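Local coordinates for surface protein SPB1 (Streptococcus agalactiae, PDB 4UZG), which forms the backbone subunit of the group B streptococcus pilus 2b, probably joined by sortase into the fibre that projects from the bacterial surface, at residues T32-Q37 with A98-P103; Y57-T62 with F91-P96. All blocks are in the same frame, centred on the assembly; numbering follows the deposited sequence. Where two conformers were deposited one is given.

Contact 1 of 2, residues T32-Q37 with A98-P103; sequences TEKVYQ and AATNTP
The ring of Tyr36 carries the side chain of Asn101 over one of its faces. Asn101 CB makes a CH-pi contact, 4.0 Å from the centroid of the Tyr36 ring. The amide carbon CG of Asn101 lies over the same face but is displaced toward the rim. Asn101 OD1 approaches Tyr36 CG to 3.3 Å. The amide is tilted 32° from the ring plane, so the two groups do not stack flat. OD1 also accepts a hydrogen bond from Lys77, which should help fix the turn of the amide. A water sits at the ring edge, in its plane. It donates to Lys34 O at 2.7 Å and to Asn101 O at 2.8 Å, bridging the two backbones.

Next to this pair, the buried side chain of Lys34 reaches into the curve of the 98-103 loop. Its chain is fully extended, with CG anti to the backbone N (chi1 170°), and this brings the ammonium group among the loop's oxygens. NZ donates to Thr102 O at 2.9 Å and to Thr100 O at 3.0 Å. In both bonds it stands above the carbonyl plane, about 60° out of it. A third bond, from NZ to Thr100 OG1, is weak. Lys34 CE packs against Ala98 CB at 3.6 Å. Asp113 and Asp114 form salt bridges to NZ, and Phe115 adds a cation-pi contact. These acidic partners would favour the charged form of the lysine. Asp114 also binds Thr100 OG1.

The arrangement is typical of an irregular loop held by a buried lysine: Lys34, at the end of the short strand 33-34, binds main-chain carbonyls of 98-103 at one end of the strand-rich N-terminal region.

Contact 2 of 2, residues Y57-T62 with F91-P96; sequences YEVTIT and FTITIP
Tyr57 and Phe91 form the close end of this contact. They make an edge-to-face pair, with the tyrosine edge directed at the phenylalanine face. The centroids of the Tyr57 and Phe91 rings are 4.7 Å apart and their planes meet at 60°. Tyr57 CE1 stands 3.5 Å above the plane of the Phe91 ring, over its centre. Tyr57 OH passes on to Phe91 CB at 3.4 Å, and it is hydrogen-bonded to Glu86. Phe91 CG lies between the backbone N and the carbonyl carbon (chi1 68°), which turns the ring face to the tyrosine. Ile93 CD1 rests over a face of the Tyr57 ring, 3.9 Å from CD1 of Tyr57.

The two strands make no backbone bonds to each other. Their axes are 10.3 Å apart and cross at -36°, as in the facing layers of a beta sandwich. The inward side chains fill the gap between the layers, together with Tyr82, Leu84 and Leu71.

Beyond the rings, Val59 CG2 meets Ile93 CD1 tip to tip at 4.1 Å, and Val59 CG1 lies 3.9 Å from Ile95 CD1. The packing loosens only at Ile61. In one of its two modelled conformers Ile61 CD1 comes no nearer than 4.4 Å to Ile95 CG2, so this touch is doubtful. Glu58, Thr60 and Thr92 alternate with the inward residues and point away from the shared interior; Glu58 is solvent-exposed.

Overall arrangement
The centres of contact 1 and contact 2 lie about 17 Å apart, on the same side of the chain's centre. Contact 1 is farther out, about 38 Å from that centre against about 22 Å for contact 2. Both segments of contact 2 fall between the two segments of contact 1 in the sequence. Strands 37-43 and 90-96 are antiparallel neighbours, and they link the two sites. Gln37 CB packs on Ile95 O at 3.5 Å where the contacts touch. Neither contact contains a residue of the calcium sites. The side chain of Ile61 is about 9 Å from a bound calcium ion, and that of Tyr36 about 13 Å from one.

Contact 1 of 2, residues T32-Q37 with A98-P103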
# COMPACT_ATOMS: atom_id res chain seq x y z
N THR A 32 -6.94 38.88 3.09
CA THR A 32 -6.20 40.04 3.56
C THR A 32 -5.49 39.72 4.88
O THR A 32 -4.91 40.60 5.52
CB THR A 32 -7.15 41.23 3.77
OG1 THR A 32 -8.17 40.85 4.70
CG2 THR A 32 -7.80 41.63 2.46
N GLU A 33 -5.51 38.45 5.28
CA GLU A 33 -4.94 38.04 6.56
C GLU A 33 -3.50 37.56 6.41
O GLU A 33 -3.18 36.78 5.52
CB GLU A 33 -5.76 36.92 7.19
CG GLU A 33 -7.09 37.37 7.74
CD GLU A 33 -7.84 36.24 8.42
OE1 GLU A 33 -7.30 35.10 8.41
OE2 GLU A 33 -8.94 36.48 8.95
N LYS A 34 -2.66 38.03 7.31
CA LYS A 34 -1.30 37.53 7.41
C LYS A 34 -1.34 36.03 7.73
O LYS A 34 -2.09 35.61 8.63
CB LYS A 34 -0.62 38.28 8.54
CG LYS A 34 0.70 37.75 8.95
CD LYS A 34 1.35 38.65 9.97
CE LYS A 34 2.72 38.15 10.35
NZ LYS A 34 3.39 39.00 11.37
N VAL A 35 -0.54 35.24 7.01
CA VAL A 35 -0.40 33.82 7.32
C VAL A 35 0.73 33.64 8.32
O VAL A 35 1.89 33.96 8.04
CB VAL A 35 -0.12 32.99 6.06
CG1 VAL A 35 0.08 31.52 6.45
CG2 VAL A 35 -1.27 33.13 5.07
N TYR A 36 0.37 33.09 9.47
CA TYR A 36 1.36 32.84 10.53
C TYR A 36 1.65 31.34 10.72
O TYR A 36 2.59 31.00 11.45
CB TYR A 36 0.96 33.50 11.85
CG TYR A 36 -0.39 33.05 12.35
CD1 TYR A 36 -0.52 31.88 13.07
CD2 TYR A 36 -1.54 33.78 12.06
CE1 TYR A 36 -1.76 31.46 13.52
CE2 TYR A 36 -2.78 33.38 12.52
CZ TYR A 36 -2.88 32.20 13.22
OH TYR A 36 -4.09 31.73 13.68
N GLN A 37 0.90 30.45 10.06
CA GLN A 37 1.21 29.03 10.09
C GLN A 37 0.51 28.32 8.95
O GLN A 37 -0.49 28.82 8.44
CB GLN A 37 0.78 28.40 11.42
CG GLN A 37 -0.71 28.40 11.64
CD GLN A 37 -1.11 27.88 13.00
OE1 GLN A 37 -0.32 27.88 13.94
NE2 GLN A 37 -2.35 27.46 13.12
N ALA A 98 5.62 32.90 10.50
CA ALA A 98 6.02 34.26 10.83
C ALA A 98 6.26 34.30 12.33
O ALA A 98 5.74 33.47 13.08
CB ALA A 98 4.94 35.28 10.42
N ALA A 99 7.02 35.30 12.78
CA ALA A 99 7.37 35.42 14.19
C ALA A 99 6.18 35.79 15.06
O ALA A 99 6.19 35.49 16.25
CB ALA A 99 8.50 36.43 14.38
N THR A 100 5.20 36.49 14.49
CA THR A 100 3.98 36.90 15.22
C THR A 100 2.76 36.74 14.31
O THR A 100 2.91 36.59 13.09
CB THR A 100 4.04 38.36 15.68
OG1 THR A 100 4.07 39.23 14.55
CG2 THR A 100 5.25 38.60 16.56
N ASN A 101 1.56 36.81 14.88
CA ASN A 101 0.34 36.51 14.10
C ASN A 101 -0.35 37.66 13.38
O ASN A 101 -1.19 37.43 12.50
CB ASN A 101 -0.70 35.83 14.98
CG ASN A 101 -0.16 34.63 15.69
OD1 ASN A 101 0.85 34.06 15.28
ND2 ASN A 101 -0.79 34.27 16.81
N THR A 102 0.00 38.89 13.74
CA THR A 102 -0.62 40.07 13.14
C THR A 102 0.46 40.92 12.48
O THR A 102 1.64 40.79 12.81
CB THR A 102 -1.34 40.90 14.20
OG1 THR A 102 -0.43 41.20 15.26
CG2 THR A 102 -2.53 40.11 14.75
N PRO A 103 0.07 41.76 11.52
CA PRO A 103 1.05 42.56 10.78
C PRO A 103 1.88 43.46 11.68
O PRO A 103 1.26 44.21 12.43
CB PRO A 103 0.19 43.40 9.83
CG PRO A 103 -1.05 42.60 9.64
CD PRO A 103 -1.29 41.94 10.97
O HOH W 1 -3.27 36.78 10.82

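Contact 2 of 2, residues Y57-T62 with F91-P96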
# COMPACT_ATOMS: atom_id res chain seq x y z
N TYR A 57 8.96 11.48 9.28
CA TYR A 57 8.74 12.65 8.40
C TYR A 57 10.02 13.29 7.91
O TYR A 57 11.01 13.39 8.63
CB TYR A 57 7.94 13.76 9.13
CG TYR A 57 6.81 13.19 9.91
CD1 TYR A 57 5.64 12.80 9.29
CD2 TYR A 57 6.97 12.91 11.25
CE1 TYR A 57 4.64 12.14 9.97
CE2 TYR A 57 5.96 12.26 11.96
CZ TYR A 57 4.81 11.85 11.30
OH TYR A 57 3.82 11.18 11.96
N GLU A 58 9.95 13.77 6.68
CA GLU A 58 10.88 14.76 6.17
C GLU A 58 10.00 15.92 5.70
O GLU A 58 9.13 15.73 4.85
CB GLU A 58 11.75 14.22 5.05
CG GLU A 58 12.76 15.21 4.55
CD GLU A 58 14.17 14.89 4.97
OE1 GLU A 58 14.34 14.26 6.04
OE2 GLU A 58 15.12 15.24 4.25
N VAL A 59 10.25 17.10 6.25
CA VAL A 59 9.42 18.27 5.99
C VAL A 59 10.31 19.34 5.35
O VAL A 59 11.31 19.74 5.95
CB VAL A 59 8.78 18.82 7.28
CG1 VAL A 59 7.83 19.94 6.95
CG2 VAL A 59 8.07 17.69 8.05
N THR A 60 9.94 19.79 4.16
CA THR A 60 10.72 20.79 3.46
C THR A 60 9.84 21.91 2.90
O THR A 60 8.65 21.73 2.62
CB THR A 60 11.51 20.17 2.27
OG1 THR A 60 10.59 19.60 1.34
CG2 THR A 60 12.52 19.12 2.70
N ILE A 61 10.50 23.04 2.72
CA ILE A 61 9.94 24.18 2.02
C ILE A 61 10.86 24.46 0.83
O ILE A 61 12.07 24.63 0.99
CB ILE A 61 9.85 25.44 2.92
CG1 ILE A 61 9.01 25.14 4.17
CG2 ILE A 61 9.29 26.61 2.12
CD1 ILE A 61 9.05 26.23 5.18
N THR A 62 10.28 24.50 -0.37
CA THR A 62 11.04 24.75 -1.60
C THR A 62 10.52 26.03 -2.24
O THR A 62 9.32 26.15 -2.50
CB THR A 62 10.89 23.58 -2.57
OG1 THR A 62 11.25 22.36 -1.92
CG2 THR A 62 11.80 23.78 -3.79
N PHE A 91 -1.47 12.07 12.22
CA PHE A 91 -0.56 13.12 12.63
C PHE A 91 -1.05 14.48 12.18
O PHE A 91 -1.79 14.61 11.20
CB PHE A 91 0.87 12.86 12.16
CG PHE A 91 1.08 12.95 10.66
CD1 PHE A 91 1.33 14.15 10.05
CD2 PHE A 91 1.02 11.80 9.87
CE1 PHE A 91 1.53 14.24 8.69
CE2 PHE A 91 1.23 11.86 8.50
CZ PHE A 91 1.49 13.08 7.89
N THR A 92 -0.57 15.50 12.89
CA THR A 92 -0.72 16.89 12.53
C THR A 92 0.63 17.57 12.64
O THR A 92 1.28 17.49 13.68
CB THR A 92 -1.72 17.60 13.48
OG1 THR A 92 -2.97 16.93 13.43
CG2 THR A 92 -1.88 19.06 13.10
N ILE A 93 1.03 18.25 11.57
CA ILE A 93 2.25 19.03 11.52
C ILE A 93 1.87 20.50 11.37
O ILE A 93 1.11 20.85 10.48
CB ILE A 93 3.15 18.56 10.37
CG1 ILE A 93 3.82 17.24 10.76
CG2 ILE A 93 4.22 19.61 10.01
CD1 ILE A 93 4.52 16.52 9.65
N THR A 94 2.40 21.35 12.24
CA THR A 94 2.13 22.78 12.18
C THR A 94 3.45 23.48 11.89
O THR A 94 4.41 23.33 12.64
CB THR A 94 1.54 23.28 13.50
OG1 THR A 94 0.34 22.55 13.76
CG2 THR A 94 1.21 24.75 13.44
N ILE A 95 3.49 24.23 10.80
CA ILE A 95 4.70 24.92 10.37
C ILE A 95 4.51 26.42 10.66
O ILE A 95 3.71 27.09 10.00
CB ILE A 95 4.97 24.71 8.87
CG1 ILE A 95 5.09 23.22 8.54
CG2 ILE A 95 6.22 25.48 8.46
CD1 ILE A 95 5.23 22.91 7.06
N PRO A 96 5.23 26.97 11.64
CA PRO A 96 5.13 28.42 11.86
C PRO A 96 5.69 29.16 10.64
O PRO A 96 6.69 28.75 10.05
CB PRO A 96 5.97 28.64 13.14
CG PRO A 96 6.92 27.53 13.17
CD PRO A 96 6.18 26.34 12.58